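Local structure of carbohydrate kinase, FGGY (Rhodospirillum rubrum, 3IFR) at residues Gln137-Thr140 against Ala141-Trp145; Trp181-Gly185 against Gly186-Leu190; His204-Pro207 against Ser208-Pro211. The protein probably catalyses the phosphorylation of D-xylulose, as a xylulokinase of the FGGY family of carbohydrate kinases. One frame throughout, in Å; residues are numbered along the deposited sequence.

Overall arrangement
The three contacts follow one another along the chain within the N-terminal domain of the FGGY kinase, the order being helix start (contact 1), helix end (contact 2) and a 3-10 turn (contact 3). Their centres form a nearly equilateral triangle, with about 12 Å between the centres of contacts 1 and 2 and about 13 Å for the other two pairs. Helix 139-149 is shared ground: Phe187, just past helix 179-185, packs on Val139 and Thr140, while Leu143 CD2 reaches Ile205 CD1 at 3.7 Å. Phe187 CE2 closes the triangle 4.0 Å from Val210 CG2. Segments distant in sequence thus meet in one apolar cluster, which ties two helices and a loop together in this part of the kinase.

Contact 1: Gln137-Thr140 against Ala141-Trp145; sequences QLVT and AKLRW
Lys142 reaches back from the first turn of helix 139-149 to Gln137, past Leu138 at the N-cap. Its CB lies 3.7 Å from Val139 O. With CG beside the backbone N and anti to the carbonyl carbon (chi1 -72°), the extended middle of the chain runs toward the helix start, and a bend at the last torsion (chi4 94°) brings NZ to 3.8 Å from Gln137 CA. There the ammonium donates to a water 2.6 Å from NZ; that water donates to Gln137 O, and Gln136 O accepts a direct bond from NZ. A lysine suits the place because its length carries a charge to carbonyls ahead of the helix. Leu138 O accepts Lys142 N at 3.3 Å, the first bond of the helix, and Ala141 N weakly; the leucine side chain suits a buried position. The next bonds are regular, Leu143 N to Val139 O at 2.7 Å and Arg144 N to Thr140 O at 3.0 Å. Arg144 directs its guanidinium outside the turn, to Glu120 and Leu202 O. Val139 and Leu143, one turn apart, lie side by side and point the same way, with Val139 CG1 3.7 Å from Leu143 CD2.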
loop_
_atom_site.group_PDB
_atom_site.type_symbol
_atom_site.label_atom_id
_atom_site.label_comp_id
_atom_site.label_asym_id
_atom_site.label_seq_id
_atom_site.Cartn_x
_atom_site.Cartn_y
_atom_site.Cartn_z
ATOM N N GLN A 137 4.875 -5.956 -11.511
ATOM C CA GLN A 137 4.502 -6.341 -10.166
ATOM C C GLN A 137 3.826 -7.718 -10.121
ATOM O O GLN A 137 3.778 -8.370 -9.083
ATOM C CB GLN A 137 3.618 -5.278 -9.586
ATOM C CG GLN A 137 4.021 -4.872 -8.231
ATOM C CD GLN A 137 4.048 -3.365 -8.112
ATOM O OE1 GLN A 137 5.056 -2.729 -8.453
ATOM N NE2 GLN A 137 2.935 -2.778 -7.649
ATOM N N LEU A 138 3.332 -8.172 -11.266
ATOM C CA LEU A 138 2.765 -9.521 -11.328
ATOM C C LEU A 138 3.822 -10.565 -10.955
ATOM O O LEU A 138 4.931 -10.594 -11.527
ATOM C CB LEU A 138 2.243 -9.856 -12.720
ATOM C CG LEU A 138 1.153 -8.981 -13.290
ATOM C CD1 LEU A 138 0.856 -9.423 -14.723
ATOM C CD2 LEU A 138 -0.089 -9.044 -12.388
ATOM N N VAL A 139 3.477 -11.402 -9.987
ATOM C CA VAL A 139 4.242 -12.614 -9.696
ATOM C C VAL A 139 4.615 -13.350 -11.006
ATOM O O VAL A 139 5.750 -13.797 -11.185
ATOM C CB VAL A 139 3.425 -13.513 -8.804
ATOM C CG1 VAL A 139 4.115 -14.897 -8.636
ATOM C CG2 VAL A 139 3.239 -12.799 -7.462
ATOM N N THR A 140 3.653 -13.414 -11.927
ATOM C CA THR A 140 3.841 -13.982 -13.272
ATOM C C THR A 140 5.027 -13.382 -14.058
ATOM O O THR A 140 5.799 -14.111 -14.684
ATOM C CB THR A 140 2.562 -13.800 -14.084
ATOM O OG1 THR A 140 1.522 -14.602 -13.502
ATOM C CG2 THR A 140 2.771 -14.169 -15.541
ATOM N N ALA A 141 5.167 -12.066 -14.054
ATOM C CA ALA A 141 6.316 -11.441 -14.718
ATOM C C ALA A 141 7.633 -11.881 -14.070
ATOM O O ALA A 141 8.536 -12.368 -14.750
ATOM C CB ALA A 141 6.216 -9.930 -14.713
ATOM N N LYS A 142 7.746 -11.721 -12.753
ATOM C CA LYS A 142 8.919 -12.229 -12.058
ATOM C C LYS A 142 9.172 -13.717 -12.296
ATOM O O LYS A 142 10.321 -14.100 -12.488
ATOM C CB LYS A 142 8.883 -11.890 -10.573
ATOM C CG LYS A 142 9.119 -10.409 -10.320
ATOM C CD LYS A 142 8.609 -10.032 -8.969
ATOM C CE LYS A 142 8.957 -8.569 -8.553
ATOM N NZ LYS A 142 7.894 -7.583 -8.872
ATOM N N LEU A 143 8.128 -14.545 -12.325
ATOM C CA LEU A 143 8.291 -15.971 -12.668
ATOM C C LEU A 143 8.898 -16.200 -14.072
ATOM O O LEU A 143 9.869 -16.950 -14.205
ATOM C CB LEU A 143 6.976 -16.724 -12.537
ATOM C CG LEU A 143 6.792 -17.680 -11.364
ATOM C CD1 LEU A 143 7.853 -17.515 -10.310
ATOM C CD2 LEU A 143 5.338 -17.589 -10.780
ATOM N N ARG A 144 8.358 -15.544 -15.109
ATOM C CA ARG A 144 8.918 -15.657 -16.467
ATOM C C ARG A 144 10.400 -15.277 -16.476
ATOM O O ARG A 144 11.182 -15.896 -17.180
ATOM C CB ARG A 144 8.193 -14.731 -17.452
ATOM C CG ARG A 144 6.804 -15.111 -17.820
ATOM C CD ARG A 144 6.733 -16.370 -18.654
ATOM N NE ARG A 144 5.378 -16.561 -19.161
ATOM C CZ ARG A 144 4.910 -16.104 -20.329
ATOM N NH1 ARG A 144 5.696 -15.429 -21.162
ATOM N NH2 ARG A 144 3.641 -16.326 -20.665
ATOM N N TRP A 145 10.782 -14.234 -15.726
ATOM C CA TRP A 145 12.187 -13.804 -15.687
ATOM C C TRP A 145 13.072 -14.920 -15.106
ATOM O O TRP A 145 14.082 -15.309 -15.676
ATOM C CB TRP A 145 12.339 -12.539 -14.850
ATOM C CG TRP A 145 13.739 -12.040 -14.784
ATOM C CD1 TRP A 145 14.293 -11.053 -15.550
ATOM C CD2 TRP A 145 14.774 -12.494 -13.896
ATOM N NE1 TRP A 145 15.615 -10.882 -15.205
ATOM C CE2 TRP A 145 15.931 -11.745 -14.188
ATOM C CE3 TRP A 145 14.828 -13.443 -12.873
ATOM C CZ2 TRP A 145 17.138 -11.930 -13.497
ATOM C CZ3 TRP A 145 16.023 -13.628 -12.188
ATOM C CH2 TRP A 145 17.164 -12.888 -12.512
HETATM O O HOH W 1 5.950 -7.825 -7.137
#

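Contact 2: Trp181-Gly185 against Gly186-Leu190; sequences WALEG and GFIDL
Trp181 and Phe187 meet obliquely: the Trp181 six-membered ring and the Phe187 ring have planes at 54° and centroids 5.9 Å apart. Trp181 CG lies anti to the backbone N (chi1 -179°), which carries the far edge of the indole to Phe187. Trp181 CZ3 lies in the plane of the Phe187 ring at its edge, and Trp181 CH2 approaches Phe187 CE2 at 3.8 Å. Gly185 O lies over one face of Phe187. The buried Trp181 NE1 is satisfied by a bond to Ala88 O. Beside this pair, Ala182 CB and Ile188 CD1 lie 3.3 Å apart in the model, unusually close. Farther along, Leu183 and Leu190 cross at about a right angle, Leu183 CD2 lying 3.7 Å from Leu190 CD1 and 4.1 Å from Ile188 CB. Were Leu183 cut back to an alanine, Leu190 CD1 would probably face a gap and Ile188 CB lose a packing partner. The backbone sets these side chains against the helix: Phe187 N bonds to Ala182 O at 2.7 Å and Gly186 N to Leu183 O at 3.2 Å. Gly186, at phi 108°, would jam any CB against Gly185 O; its positive phi and the two bonds, from Phe187 N and Gly186 N, make the Schellman motif that ends helix 179-185.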
loop_
_atom_site.group_PDB
_atom_site.type_symbol
_atom_site.label_atom_id
_atom_site.label_comp_id
_atom_site.label_asym_id
_atom_site.label_seq_id
_atom_site.Cartn_x
_atom_site.Cartn_y
_atom_site.Cartn_z
ATOM N N TRP A 181 -2.481 -11.556 -2.254
ATOM C CA TRP A 181 -1.216 -11.875 -2.880
ATOM C C TRP A 181 -1.492 -12.485 -4.283
ATOM O O TRP A 181 -0.902 -12.057 -5.298
ATOM C CB TRP A 181 -0.378 -12.805 -1.988
ATOM C CG TRP A 181 0.921 -13.130 -2.586
ATOM C CD1 TRP A 181 2.083 -12.414 -2.464
ATOM C CD2 TRP A 181 1.221 -14.241 -3.438
ATOM N NE1 TRP A 181 3.077 -13.016 -3.196
ATOM C CE2 TRP A 181 2.575 -14.140 -3.800
ATOM C CE3 TRP A 181 0.469 -15.322 -3.934
ATOM C CZ2 TRP A 181 3.196 -15.071 -4.647
ATOM C CZ3 TRP A 181 1.079 -16.241 -4.753
ATOM C CH2 TRP A 181 2.425 -16.110 -5.116
ATOM N N ALA A 182 -2.420 -13.445 -4.344
ATOM C CA ALA A 182 -2.735 -14.111 -5.597
ATOM C C ALA A 182 -3.392 -13.183 -6.645
ATOM O O ALA A 182 -3.134 -13.289 -7.846
ATOM C CB ALA A 182 -3.595 -15.359 -5.329
ATOM N N LEU A 183 -4.227 -12.267 -6.190
ATOM C CA LEU A 183 -4.882 -11.290 -7.050
ATOM C C LEU A 183 -3.891 -10.229 -7.543
ATOM O O LEU A 183 -3.765 -9.980 -8.743
ATOM C CB LEU A 183 -5.984 -10.607 -6.247
ATOM C CG LEU A 183 -7.326 -10.188 -6.858
ATOM C CD1 LEU A 183 -7.751 -8.739 -6.365
ATOM C CD2 LEU A 183 -7.358 -10.289 -8.351
ATOM N N GLU A 184 -3.182 -9.575 -6.636
ATOM C CA GLU A 184 -2.194 -8.636 -7.120
ATOM C C GLU A 184 -1.242 -9.396 -8.018
ATOM O O GLU A 184 -0.829 -8.894 -9.051
ATOM C CB GLU A 184 -1.457 -7.927 -5.978
ATOM C CG GLU A 184 -2.393 -7.005 -5.194
ATOM C CD GLU A 184 -1.671 -5.943 -4.427
ATOM O OE1 GLU A 184 -0.528 -5.594 -4.756
ATOM O OE2 GLU A 184 -2.267 -5.444 -3.494
ATOM N N GLY A 185 -0.953 -10.636 -7.640
ATOM C CA GLY A 185 0.004 -11.461 -8.346
ATOM C C GLY A 185 -0.353 -11.928 -9.755
ATOM O O GLY A 185 0.543 -12.280 -10.512
ATOM N N GLY A 186 -1.643 -11.984 -10.100
ATOM C CA GLY A 186 -2.061 -12.340 -11.452
ATOM C C GLY A 186 -2.682 -13.714 -11.504
ATOM O O GLY A 186 -2.956 -14.227 -12.577
ATOM N N PHE A 187 -2.949 -14.320 -10.356
ATOM C CA PHE A 187 -3.461 -15.675 -10.390
ATOM C C PHE A 187 -4.964 -15.841 -10.217
ATOM O O PHE A 187 -5.511 -16.926 -10.492
ATOM C CB PHE A 187 -2.744 -16.539 -9.364
ATOM C CG PHE A 187 -1.258 -16.590 -9.552
ATOM C CD1 PHE A 187 -0.709 -16.696 -10.823
ATOM C CD2 PHE A 187 -0.397 -16.541 -8.455
ATOM C CE1 PHE A 187 0.676 -16.731 -11.002
ATOM C CE2 PHE A 187 1.006 -16.616 -8.636
ATOM C CZ PHE A 187 1.523 -16.707 -9.911
ATOM N N ILE A 188 -5.644 -14.794 -9.768
ATOM C CA ILE A 188 -7.069 -14.920 -9.468
ATOM C C ILE A 188 -7.986 -14.206 -10.460
ATOM O O ILE A 188 -7.709 -13.084 -10.877
ATOM C CB ILE A 188 -7.398 -14.426 -8.058
ATOM C CG1 ILE A 188 -6.861 -15.428 -7.040
ATOM C CG2 ILE A 188 -8.912 -14.243 -7.901
ATOM C CD1 ILE A 188 -6.895 -14.913 -5.645
ATOM N N ASP A 189 -9.064 -14.893 -10.829
ATOM C CA ASP A 189 -10.172 -14.328 -11.584
ATOM C C ASP A 189 -11.193 -13.764 -10.604
ATOM O O ASP A 189 -11.743 -14.511 -9.802
ATOM C CB ASP A 189 -10.850 -15.434 -12.405
ATOM C CG ASP A 189 -11.853 -14.893 -13.405
ATOM O OD1 ASP A 189 -11.667 -15.152 -14.598
ATOM O OD2 ASP A 189 -12.801 -14.183 -13.013
ATOM N N LEU A 190 -11.407 -12.444 -10.667
ATOM C CA LEU A 190 -12.416 -11.730 -9.872
ATOM C C LEU A 190 -13.754 -12.446 -9.932
ATOM O O LEU A 190 -14.362 -12.716 -8.897
ATOM C CB LEU A 190 -12.611 -10.323 -10.425
ATOM C CG LEU A 190 -12.066 -9.081 -9.711
ATOM C CD1 LEU A 190 -10.963 -9.390 -8.716
ATOM C CD2 LEU A 190 -11.614 -8.026 -10.746
#

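Contact 3: His204-Pro207 against Ser208-Pro211; sequences HIPP and SAVP
The flat carbonyl group of Pro206 is met from above its plane: Ala209 N donates to Pro206 O at 2.8 Å from a position 49° out of that plane, so the bond does not use a lone pair. Ala209 CB also comes close to this oxygen, 3.1 Å from Pro206 O, the alanine methyl lying against both the oxygen and the Pro206 ring. That puckered ring offers its carbons to Ala209 and Ser208, with Pro206 CG 4.0 Å from Ala209 CB and Pro206 CB 3.8 Å from Ser208 OG. Ser208 OG stands between its backbone N and carbonyl carbon (chi1 55°), and this rotation turns the hydroxyl to the Pro206 ring. Pro207, next in line, suits the first position of a 3-10 turn, for its fixed phi is near -65° and no N-H is needed from it. A second, weak bond from Val210 N to Pro207 O, 3.4 Å long, continues the turn. On the buried side, Ile205 and Val210 cross at about a right angle, Ile205 CD1 lying 3.7 Å from Val210 CG2 and 4.1 Å from Ala209 CB. Branched apolar residues suit these two buried positions, while Pro206, Pro207 and Ser208 stay exposed. Ile205 and Val210 both pack on Val200 of helix 197-201 and Val160 of strand 159-161, to which Ala209 is also joined by backbone hydrogen bonding. Ile205 further touches Phe154 of helix 151-155 and Leu143 of helix 139-149, so the turn packs against three helices and a strand.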
loop_
_atom_site.group_PDB
_atom_site.type_symbol
_atom_site.label_atom_id
_atom_site.label_comp_id
_atom_site.label_asym_id
_atom_site.label_seq_id
_atom_site.Cartn_x
_atom_site.Cartn_y
_atom_site.Cartn_z
ATOM N N HIS A 204 4.043 -20.329 -16.486
ATOM C CA HIS A 204 4.753 -21.553 -16.883
ATOM C C HIS A 204 5.209 -22.379 -15.672
ATOM O O HIS A 204 6.206 -23.107 -15.754
ATOM C CB HIS A 204 5.997 -21.231 -17.733
ATOM C CG HIS A 204 5.712 -20.444 -18.982
ATOM N ND1 HIS A 204 6.673 -19.676 -19.616
ATOM C CD2 HIS A 204 4.584 -20.309 -19.719
ATOM C CE1 HIS A 204 6.154 -19.104 -20.680
ATOM N NE2 HIS A 204 4.889 -19.462 -20.768
ATOM N N ILE A 205 4.516 -22.238 -14.546
ATOM C CA ILE A 205 4.740 -23.141 -13.427
ATOM C C ILE A 205 3.552 -24.071 -13.366
ATOM O O ILE A 205 2.488 -23.769 -13.889
ATOM C CB ILE A 205 4.863 -22.410 -12.071
ATOM C CG1 ILE A 205 3.597 -21.589 -11.801
ATOM C CG2 ILE A 205 6.037 -21.481 -12.075
ATOM C CD1 ILE A 205 3.576 -20.794 -10.491
ATOM N N PRO A 206 3.740 -25.224 -12.738
ATOM C CA PRO A 206 2.619 -26.139 -12.512
ATOM C C PRO A 206 1.670 -25.509 -11.509
ATOM O O PRO A 206 2.124 -24.815 -10.604
ATOM C CB PRO A 206 3.288 -27.358 -11.879
ATOM C CG PRO A 206 4.565 -26.806 -11.273
ATOM C CD PRO A 206 5.021 -25.762 -12.248
ATOM N N PRO A 207 0.365 -25.787 -11.652
ATOM C CA PRO A 207 -0.683 -25.238 -10.799
ATOM C C PRO A 207 -0.540 -25.729 -9.370
ATOM O O PRO A 207 -1.018 -25.058 -8.466
ATOM C CB PRO A 207 -1.991 -25.769 -11.431
ATOM C CG PRO A 207 -1.606 -26.235 -12.814
ATOM C CD PRO A 207 -0.181 -26.733 -12.647
ATOM N N SER A 208 0.119 -26.856 -9.150
ATOM C CA SER A 208 0.371 -27.264 -7.780
ATOM C C SER A 208 1.320 -26.267 -7.092
ATOM O O SER A 208 1.384 -26.213 -5.878
ATOM C CB SER A 208 0.959 -28.677 -7.735
ATOM O OG SER A 208 2.145 -28.799 -8.536
ATOM N N ALA A 209 2.065 -25.482 -7.858
ATOM C CA ALA A 209 3.084 -24.632 -7.233
ATOM C C ALA A 209 2.465 -23.416 -6.513
ATOM O O ALA A 209 3.124 -22.783 -5.695
ATOM C CB ALA A 209 4.092 -24.177 -8.238
ATOM N N VAL A 210 1.215 -23.085 -6.833
ATOM C CA VAL A 210 0.525 -21.999 -6.135
ATOM C C VAL A 210 -0.504 -22.538 -5.157
ATOM O O VAL A 210 -1.409 -23.262 -5.545
ATOM C CB VAL A 210 -0.219 -21.031 -7.076
ATOM C CG1 VAL A 210 -0.772 -19.862 -6.262
ATOM C CG2 VAL A 210 0.703 -20.544 -8.189
ATOM N N PRO A 211 -0.352 -22.175 -3.883
ATOM C CA PRO A 211 -1.148 -22.771 -2.808
ATOM C C PRO A 211 -2.555 -22.227 -2.911
ATOM O O PRO A 211 -2.743 -21.200 -3.563
ATOM C CB PRO A 211 -0.445 -22.277 -1.514
ATOM C CG PRO A 211 0.963 -21.880 -1.941
ATOM C CD PRO A 211 0.792 -21.376 -3.383
#